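Local coordinates for protein Rab GDP-dissociation inhibitor (Saccharomyces cerevisiae, PDB 2BCG) that inhibits the release of GDP from Rab GTPases such as Sec4 and extracts GDP-bound Ypt7 from vacuolar membranes, regulating protein transport in the yeast secretory pathway, at residues V110-V115 against G242-G247; Y127-N132 against K192-H197. One frame throughout, in Å; residues are numbered along the deposited sequence.

Contact 1: residues V110-V115 against G242-G247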
ATOM      1  N   VAL A 110       6.031   0.540   4.884  1.00 12.72           N
ATOM      2  CA  VAL A 110       5.407  -0.695   4.369  1.00 13.14           C
ATOM      3  C   VAL A 110       6.474  -1.771   4.307  1.00 12.89           C
ATOM      4  O   VAL A 110       7.570  -1.543   3.772  1.00 14.27           O
ATOM      5  CB  VAL A 110       4.847  -0.523   2.948  1.00 13.41           C
ATOM      6  CG1 VAL A 110       4.024  -1.777   2.564  1.00 13.92           C
ATOM      7  CG2 VAL A 110       3.998   0.745   2.821  1.00 15.84           C
ATOM      8  N   ASP A 111       6.153  -2.924   4.872  1.00 12.54           N
ATOM      9  CA  ASP A 111       7.041  -4.112   4.797  1.00 13.20           C
ATOM     10  C   ASP A 111       6.532  -5.078   3.736  1.00 13.21           C
ATOM     11  O   ASP A 111       5.317  -5.135   3.519  1.00 12.50           O
ATOM     12  CB  ASP A 111       7.045  -4.824   6.134  1.00 14.82           C
ATOM     13  CG  ASP A 111       7.765  -4.027   7.224  1.00 17.08           C
ATOM     14  OD1 ASP A 111       8.811  -3.413   6.941  1.00 19.77           O
ATOM     15  OD2 ASP A 111       7.298  -4.062   8.370  1.00 22.18           O
ATOM     16  N   PHE A 112       7.426  -5.891   3.159  1.00 12.94           N
ATOM     17  CA  PHE A 112       7.070  -6.803   2.052  1.00 13.78           C
ATOM     18  C   PHE A 112       7.547  -8.195   2.300  1.00 14.56           C
ATOM     19  O   PHE A 112       8.634  -8.360   2.847  1.00 16.31           O
ATOM     20  CB  PHE A 112       7.639  -6.293   0.730  1.00 14.10           C
ATOM     21  CG  PHE A 112       7.092  -4.935   0.351  1.00 13.68           C
ATOM     22  CD1 PHE A 112       7.696  -3.766   0.815  1.00 15.11           C
ATOM     23  CD2 PHE A 112       5.968  -4.824  -0.445  1.00 12.86           C
ATOM     24  CE1 PHE A 112       7.210  -2.524   0.488  1.00 14.09           C
ATOM     25  CE2 PHE A 112       5.458  -3.567  -0.756  1.00 14.14           C
ATOM     26  CZ  PHE A 112       6.084  -2.427  -0.284  1.00 13.49           C
ATOM     27  N   LYS A 113       6.756  -9.183   1.871  1.00 14.18           N
ATOM     28  CA  LYS A 113       7.216 -10.579   1.844  1.00 14.41           C
ATOM     29  C   LYS A 113       7.125 -11.106   0.410  1.00 13.90           C
ATOM     30  O   LYS A 113       6.310 -10.666  -0.376  1.00 13.42           O
ATOM     31  CB  LYS A 113       6.355 -11.524   2.713  1.00 16.96           C
ATOM     32  CG  LYS A 113       6.376 -11.312   4.170  1.00 20.70           C
ATOM     33  CD  LYS A 113       5.910 -12.586   4.840  1.00 22.62           C
ATOM     34  CE  LYS A 113       6.357 -12.559   6.286  1.00 24.11           C
ATOM     35  NZ  LYS A 113       5.442 -13.370   7.134  1.00 26.20           N
ATOM     36  N   GLN A 114       7.968 -12.079   0.081  1.00 13.46           N
ATOM     37  CA  GLN A 114       7.863 -12.752  -1.212  1.00 13.58           C
ATOM     38  C   GLN A 114       6.597 -13.576  -1.313  1.00 13.01           C
ATOM     39  O   GLN A 114       6.188 -14.237  -0.360  1.00 15.50           O
ATOM     40  CB  GLN A 114       9.031 -13.707  -1.404  1.00 14.42           C
ATOM     41  CG  GLN A 114      10.360 -13.010  -1.510  1.00 15.80           C
ATOM     42  CD  GLN A 114      11.468 -14.003  -1.823  1.00 20.53           C
ATOM     43  OE1 GLN A 114      12.273 -14.366  -0.953  1.00 23.36           O
ATOM     44  NE2 GLN A 114      11.483 -14.480  -3.051  1.00 21.45           N
ATOM     45  N   VAL A 115       6.032 -13.604  -2.504  1.00 12.89           N
ATOM     46  CA  VAL A 115       4.947 -14.563  -2.797  1.00 12.37           C
ATOM     47  C   VAL A 115       5.621 -15.914  -3.139  1.00 13.52           C
ATOM     48  O   VAL A 115       6.640 -15.940  -3.837  1.00 13.80           O
ATOM     49  CB  VAL A 115       4.102 -14.000  -3.975  1.00 12.71           C
ATOM     50  CG1 VAL A 115       3.116 -15.038  -4.521  1.00 13.26           C
ATOM     51  CG2 VAL A 115       3.375 -12.691  -3.542  1.00 12.38           C
ATOM     52  N   GLY A 242      -3.708  -1.911   1.095  1.00  9.47           N
ATOM     53  CA  GLY A 242      -4.088  -0.605   1.659  1.00  9.88           C
ATOM     54  C   GLY A 242      -2.906   0.117   2.327  1.00 10.06           C
ATOM     55  O   GLY A 242      -2.935   1.336   2.492  1.00 11.09           O
ATOM     56  N   GLU A 243      -1.868  -0.617   2.726  1.00  9.49           N
ATOM     57  CA  GLU A 243      -0.703   0.051   3.306  1.00  9.66           C
ATOM     58  C   GLU A 243       0.010   0.970   2.303  1.00  9.80           C
ATOM     59  O   GLU A 243       0.676   1.936   2.702  1.00 11.32           O
ATOM     60  CB  GLU A 243       0.287  -0.969   3.833  1.00 10.14           C
ATOM     61  CG  GLU A 243      -0.309  -1.931   4.859  1.00 10.70           C
ATOM     62  CD  GLU A 243      -0.944  -1.199   6.066  1.00 12.87           C
ATOM     63  OE1 GLU A 243      -2.203  -1.057   6.116  1.00 14.50           O
ATOM     64  OE2 GLU A 243      -0.183  -0.768   6.961  1.00 14.50           O
ATOM     65  N   LEU A 244      -0.054   0.624   1.014  1.00  9.28           N
ATOM     66  CA  LEU A 244       0.668   1.388  -0.014  1.00  9.50           C
ATOM     67  C   LEU A 244       0.144   2.838  -0.119  1.00  9.56           C
ATOM     68  O   LEU A 244       0.941   3.778   0.015  1.00 11.18           O
ATOM     69  CB  LEU A 244       0.633   0.641  -1.369  1.00 10.94           C
ATOM     70  CG  LEU A 244       1.425  -0.675  -1.347  1.00 11.38           C
ATOM     71  CD1 LEU A 244       0.982  -1.540  -2.557  1.00 12.75           C
ATOM     72  CD2 LEU A 244       2.951  -0.427  -1.362  1.00 13.18           C
ATOM     73  N   PRO A 245      -1.168   3.051  -0.377  1.00  9.49           N
ATOM     74  CA  PRO A 245      -1.615   4.464  -0.450  1.00  9.71           C
ATOM     75  C   PRO A 245      -1.357   5.193   0.860  1.00  9.96           C
ATOM     76  O   PRO A 245      -0.988   6.362   0.847  1.00 10.96           O
ATOM     77  CB  PRO A 245      -3.126   4.370  -0.764  1.00 11.00           C
ATOM     78  CG  PRO A 245      -3.508   2.938  -0.381  1.00 10.16           C
ATOM     79  CD  PRO A 245      -2.282   2.103  -0.641  1.00 10.37           C
ATOM     80  N   GLN A 246      -1.527   4.514   1.981  1.00  9.79           N
ATOM     81  CA  GLN A 246      -1.302   5.159   3.288  1.00  9.50           C
ATOM     82  C   GLN A 246       0.157   5.615   3.402  1.00  9.42           C
ATOM     83  O   GLN A 246       0.447   6.687   3.941  1.00 10.61           O
ATOM     84  CB  GLN A 246      -1.671   4.220   4.435  1.00  9.47           C
ATOM     85  CG  GLN A 246      -3.196   4.046   4.532  1.00 11.05           C
ATOM     86  CD  GLN A 246      -3.585   3.147   5.682  1.00 14.17           C
ATOM     87  OE1 GLN A 246      -3.392   3.477   6.844  1.00 18.85           O
ATOM     88  NE2 GLN A 246      -4.109   1.988   5.356  1.00 20.80           N
ATOM     89  N   GLY A 247       1.061   4.808   2.855  1.00  9.72           N
ATOM     90  CA  GLY A 247       2.474   5.159   2.929  1.00 10.02           C
ATOM     91  C   GLY A 247       2.831   6.346   2.062  1.00  9.42           C
ATOM     92  O   GLY A 247       3.633   7.225   2.460  1.00  9.98           O
TER
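Val110 meets helix 243-254 with both of its methyl groups. Its CG1, set anti to the backbone N (chi1 -171°), lies 4.0 Å from CB of Glu243, while CG2 rests 3.5 Å from the backbone O of that same glutamate. This oxygen already accepts the helical bond from Gly247 N, so the methyl adds a van der Waals contact beside a carbonyl engaged in the helix. Two residues on, in strand 112-114, Phe112 offers the rim of its ring: Leu244 CD2 sits near the ring plane, 3.9 Å from Phe112 CZ, and also comes 4.3 Å from Val110 CG1. One leucine methyl thus bridges the valine and the phenylalanine. The polar ends of Glu243 and Gln246 find their partners away from Val110 and Phe112. The Glu243 side chain folds about its CB-CG bond (chi2 -56°), and OE1 pairs with a basic side chain of the partner protein. Gln246 NE2 reaches back to Gly242 O at 3.2 Å, approaching from above the carbonyl plane, and its OE1 bonds to the partner's backbone. Both segments belong to regions that interact with Ypt1, so this buried contact lies within the Rab-binding site of the GDI.

Contact 2: residues Y127-N132 against K192-H197. With GER (geran-8-yl geran), chain C.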
ATOM      1  N   TYR A 127       0.475 -26.307 -12.133  1.00 14.77           N
ATOM      2  CA  TYR A 127       1.929 -26.605 -12.167  1.00 15.48           C
ATOM      3  C   TYR A 127       2.709 -25.372 -11.722  1.00 15.88           C
ATOM      4  O   TYR A 127       2.460 -24.279 -12.236  1.00 15.63           O
ATOM      5  CB  TYR A 127       2.348 -26.959 -13.610  1.00 16.68           C
ATOM      6  CG  TYR A 127       1.656 -28.181 -14.149  1.00 16.53           C
ATOM      7  CD1 TYR A 127       2.248 -29.445 -13.999  1.00 18.56           C
ATOM      8  CD2 TYR A 127       0.406 -28.096 -14.760  1.00 17.94           C
ATOM      9  CE1 TYR A 127       1.613 -30.585 -14.443  1.00 19.17           C
ATOM     10  CE2 TYR A 127      -0.244 -29.245 -15.207  1.00 16.88           C
ATOM     11  CZ  TYR A 127       0.379 -30.481 -15.046  1.00 17.97           C
ATOM     12  OH  TYR A 127      -0.220 -31.635 -15.479  1.00 21.04           O
ATOM     13  N   LYS A 128       3.665 -25.534 -10.802  1.00 15.03           N
ATOM     14  CA  LYS A 128       4.450 -24.378 -10.406  1.00 16.67           C
ATOM     15  C   LYS A 128       5.365 -23.968 -11.570  1.00 15.92           C
ATOM     16  O   LYS A 128       6.124 -24.801 -12.123  1.00 15.81           O
ATOM     17  CB  LYS A 128       5.248 -24.589  -9.111  1.00 16.94           C
ATOM     18  CG  LYS A 128       5.964 -23.289  -8.632  1.00 18.52           C
ATOM     19  CD  LYS A 128       7.006 -23.527  -7.535  1.00 19.53           C
ATOM     20  CE  LYS A 128       7.517 -22.185  -6.971  1.00 21.13           C
ATOM     21  NZ  LYS A 128       8.491 -21.507  -7.906  1.00 21.88           N
ATOM     22  N   VAL A 129       5.293 -22.697 -11.937  1.00 16.19           N
ATOM     23  CA  VAL A 129       6.181 -22.136 -12.948  1.00 16.41           C
ATOM     24  C   VAL A 129       7.589 -22.068 -12.354  1.00 16.64           C
ATOM     25  O   VAL A 129       7.766 -21.559 -11.245  1.00 16.12           O
ATOM     26  CB  VAL A 129       5.749 -20.721 -13.369  1.00 16.29           C
ATOM     27  CG1 VAL A 129       6.802 -20.056 -14.295  1.00 17.17           C
ATOM     28  CG2 VAL A 129       4.366 -20.728 -14.016  1.00 16.03           C
ATOM     29  N   PRO A 130       8.599 -22.601 -13.063  1.00 16.69           N
ATOM     30  CA  PRO A 130       9.967 -22.550 -12.509  1.00 16.99           C
ATOM     31  C   PRO A 130      10.454 -21.156 -12.077  1.00 17.35           C
ATOM     32  O   PRO A 130      10.150 -20.143 -12.709  1.00 17.61           O
ATOM     33  CB  PRO A 130      10.843 -23.117 -13.653  1.00 16.82           C
ATOM     34  CG  PRO A 130       9.947 -24.012 -14.400  1.00 16.80           C
ATOM     35  CD  PRO A 130       8.544 -23.357 -14.335  1.00 16.09           C
ATOM     36  N   ALA A 131      11.185 -21.144 -10.969  1.00 18.97           N
ATOM     37  CA  ALA A 131      11.775 -19.927 -10.432  1.00 20.01           C
ATOM     38  C   ALA A 131      13.288 -20.061 -10.344  1.00 21.36           C
ATOM     39  O   ALA A 131      13.969 -19.136  -9.889  1.00 22.56           O
ATOM     40  CB  ALA A 131      11.170 -19.602  -9.047  1.00 20.69           C
ATOM     41  N   ASN A 132      13.806 -21.226 -10.749  1.00 21.05           N
ATOM     42  CA  ASN A 132      15.260 -21.456 -10.774  1.00 21.33           C
ATOM     43  C   ASN A 132      15.607 -22.549 -11.786  1.00 20.88           C
ATOM     44  O   ASN A 132      14.713 -23.174 -12.354  1.00 20.64           O
ATOM     45  CB  ASN A 132      15.783 -21.764  -9.358  1.00 21.70           C
ATOM     46  CG  ASN A 132      15.210 -23.046  -8.776  1.00 24.18           C
ATOM     47  OD1 ASN A 132      15.010 -24.025  -9.488  1.00 24.78           O
ATOM     48  ND2 ASN A 132      14.940 -23.043  -7.468  1.00 27.10           N
ATOM     49  N   LYS A 192       4.635 -20.995 -26.809  1.00 21.96           N
ATOM     50  CA  LYS A 192       4.223 -19.611 -27.007  1.00 22.34           C
ATOM     51  C   LYS A 192       3.259 -19.205 -25.891  1.00 22.50           C
ATOM     52  O   LYS A 192       3.448 -18.136 -25.309  1.00 22.50           O
ATOM     53  CB  LYS A 192       3.593 -19.395 -28.378  1.00 23.63           C
ATOM     54  CG  LYS A 192       4.498 -19.660 -29.574  1.00 24.39           C
ATOM     55  CD  LYS A 192       3.691 -19.295 -30.817  1.00 26.45           C
ATOM     56  CE  LYS A 192       4.206 -19.969 -32.063  1.00 26.62           C
ATOM     57  NZ  LYS A 192       3.416 -19.496 -33.244  1.00 26.63           N
ATOM     58  N   GLU A 193       2.256 -20.047 -25.596  1.00 22.97           N
ATOM     59  CA  GLU A 193       1.236 -19.746 -24.554  1.00 23.75           C
ATOM     60  C   GLU A 193       1.900 -19.577 -23.199  1.00 22.12           C
ATOM     61  O   GLU A 193       1.600 -18.629 -22.458  1.00 21.67           O
ATOM     62  CB  GLU A 193       0.138 -20.830 -24.476  1.00 24.20           C
ATOM     63  CG  GLU A 193      -0.513 -20.977 -23.054  1.00 27.38           C
ATOM     64  CD  GLU A 193      -1.684 -21.956 -22.998  1.00 26.20           C
ATOM     65  OE1 GLU A 193      -1.623 -22.978 -22.251  1.00 31.53           O
ATOM     66  OE2 GLU A 193      -2.671 -21.688 -23.691  1.00 31.24           O
ATOM     67  N   PHE A 194       2.821 -20.476 -22.885  1.00 20.25           N
ATOM     68  CA  PHE A 194       3.554 -20.407 -21.623  1.00 19.31           C
ATOM     69  C   PHE A 194       4.363 -19.110 -21.493  1.00 18.90           C
ATOM     70  O   PHE A 194       4.291 -18.408 -20.473  1.00 18.18           O
ATOM     71  CB  PHE A 194       4.477 -21.608 -21.428  1.00 19.37           C
ATOM     72  CG  PHE A 194       5.316 -21.492 -20.201  1.00 20.20           C
ATOM     73  CD1 PHE A 194       4.800 -21.837 -18.937  1.00 20.53           C
ATOM     74  CD2 PHE A 194       6.609 -20.963 -20.281  1.00 19.61           C
ATOM     75  CE1 PHE A 194       5.589 -21.678 -17.784  1.00 20.90           C
ATOM     76  CE2 PHE A 194       7.397 -20.793 -19.139  1.00 20.67           C
ATOM     77  CZ  PHE A 194       6.888 -21.160 -17.886  1.00 21.55           C
ATOM     78  N   ILE A 195       5.159 -18.780 -22.510  1.00 18.78           N
ATOM     79  CA  ILE A 195       5.953 -17.564 -22.443  1.00 17.99           C
ATOM     80  C   ILE A 195       5.050 -16.341 -22.381  1.00 18.03           C
ATOM     81  O   ILE A 195       5.243 -15.473 -21.509  1.00 19.05           O
ATOM     82  CB  ILE A 195       6.898 -17.422 -23.655  1.00 17.10           C
ATOM     83  CG1 ILE A 195       7.937 -18.536 -23.597  1.00 17.93           C
ATOM     84  CG2 ILE A 195       7.585 -16.014 -23.660  1.00 18.33           C
ATOM     85  CD1 ILE A 195       8.677 -18.731 -24.945  1.00 18.76           C
ATOM     86  N   GLY A 196       4.071 -16.278 -23.275  1.00 18.69           N
ATOM     87  CA  GLY A 196       3.174 -15.124 -23.363  1.00 18.64           C
ATOM     88  C   GLY A 196       2.354 -14.893 -22.094  1.00 19.04           C
ATOM     89  O   GLY A 196       2.230 -13.741 -21.651  1.00 19.54           O
ATOM     90  N   HIS A 197       1.815 -15.976 -21.524  1.00 18.83           N
ATOM     91  CA  HIS A 197       0.833 -15.871 -20.410  1.00 19.42           C
ATOM     92  C   HIS A 197       1.463 -16.024 -19.049  1.00 18.78           C
ATOM     93  O   HIS A 197       1.044 -15.331 -18.111  1.00 20.38           O
ATOM     94  CB  HIS A 197      -0.306 -16.866 -20.559  1.00 19.91           C
ATOM     95  CG  HIS A 197      -1.147 -16.613 -21.762  1.00 23.13           C
ATOM     96  ND1 HIS A 197      -2.425 -16.103 -21.681  1.00 24.14           N
ATOM     97  CD2 HIS A 197      -0.870 -16.738 -23.084  1.00 24.96           C
ATOM     98  CE1 HIS A 197      -2.908 -15.946 -22.899  1.00 25.58           C
ATOM     99  NE2 HIS A 197      -1.981 -16.318 -23.769  1.00 25.93           N
TER
HETATM  100  C1  GER C4000      20.824 -14.183 -13.859  1.00 64.05           C
HETATM  101  C2  GER C4000      20.183 -15.427 -13.211  1.00 64.74           C
HETATM  102  C3  GER C4000      19.865 -16.587 -13.931  1.00 63.65           C
HETATM  103  C4  GER C4000      20.157 -16.685 -15.440  1.00 64.36           C
HETATM  104  C5  GER C4000      19.221 -17.800 -13.218  1.00 63.21           C
HETATM  105  C6  GER C4000      17.760 -17.549 -12.792  1.00 67.19           C
HETATM  106  C7  GER C4000      16.828 -17.930 -13.770  1.00 59.43           C
HETATM  107  C8  GER C4000      15.748 -17.169 -14.245  1.00 64.88           C
HETATM  108  C9  GER C4000      15.529 -15.753 -13.700  1.00 61.02           C
HETATM  109  C10 GER C4000      14.801 -17.707 -15.347  1.00 55.16           C
HETATM  110  C11 GER C4000      13.499 -18.406 -14.895  1.00 62.53           C
HETATM  111  C12 GER C4000      13.102 -19.272 -15.926  1.00 52.76           C
HETATM  112  C13 GER C4000      11.852 -19.641 -16.449  1.00 59.15           C
HETATM  113  C14 GER C4000      10.535 -19.076 -15.892  1.00 54.56           C
HETATM  114  C15 GER C4000      11.825 -20.639 -17.622  1.00 50.32           C
HETATM  115  C16 GER C4000      10.663 -21.640 -17.582  1.00 55.88           C
HETATM  116  C17 GER C4000      11.093 -22.941 -17.859  1.00 53.63           C
HETATM  117  C18 GER C4000      10.347 -24.106 -18.090  1.00 52.09           C
HETATM  118  C19 GER C4000       8.813 -24.145 -18.080  1.00 52.11           C
HETATM  119  C20 GER C4000      11.087 -25.406 -18.368  1.00 52.59           C
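The ring of Phe194 is the flat group here, approached obliquely by Val129, Pro130 and a geranylgeranyl chain. Its far end does the touching. Phe194 CZ lies 3.8 Å from Val129 CG1 and 3.6 Å from GER C19, a lipid methyl, and Phe194 CE2 is 3.7 Å from GER C16. Because CG stands anti to the backbone N (chi1 175°), the ring projects from helix 189-199 across to Val129 and Pro130. Val129 answers with both methyls, CG2 lying 4.1 Å from Phe194 CE1. Pro130 is more distant from the ring, its CD 4.5 Å from Phe194 CZ, and serves the lipid more directly: CG is 3.7 Å from C18 of the isoprenoid, and the carbonyl O is 3.4 Å from C14. The C19 methyl therefore lies close to both the proline and the phenylalanine. All three residues are buried and no hydrogen bond crosses between the segments, leaving apolar packing to hold them. Tyr222 of helix 212-229 packs on Val129. Pro130 and Phe194 belong to the geranylgeranyl-binding pocket, a largely apolar site lined by residues of helices 133-138, 144-159, 189-199 and 212-229, with Pro130 contributed by a loop.

How the contacts relate
Followed from the N terminus, the chain first reaches 110-115, on an outer strand of a three-stranded antiparallel sheet, and soon afterwards 127-132, on an outer strand of the seven-stranded mixed sheet. It then enters a largely helical stretch, where 192-197 returns to 127-132 and closes contact 2. Only after helix 212-229 and strand 234-237 does 242-247 come back to 110-115, closing contact 1. The loop closed by contact 2 is therefore nested within that closed by contact 1. Centred 26 Å apart, the two contacts do not touch. Contact 1 ties strand 112-114 and loop residue Val110 to helix 243-254; contact 2 joins Val129 and Pro130, near strand 125-128, to helix 189-199 at the lipid pocket.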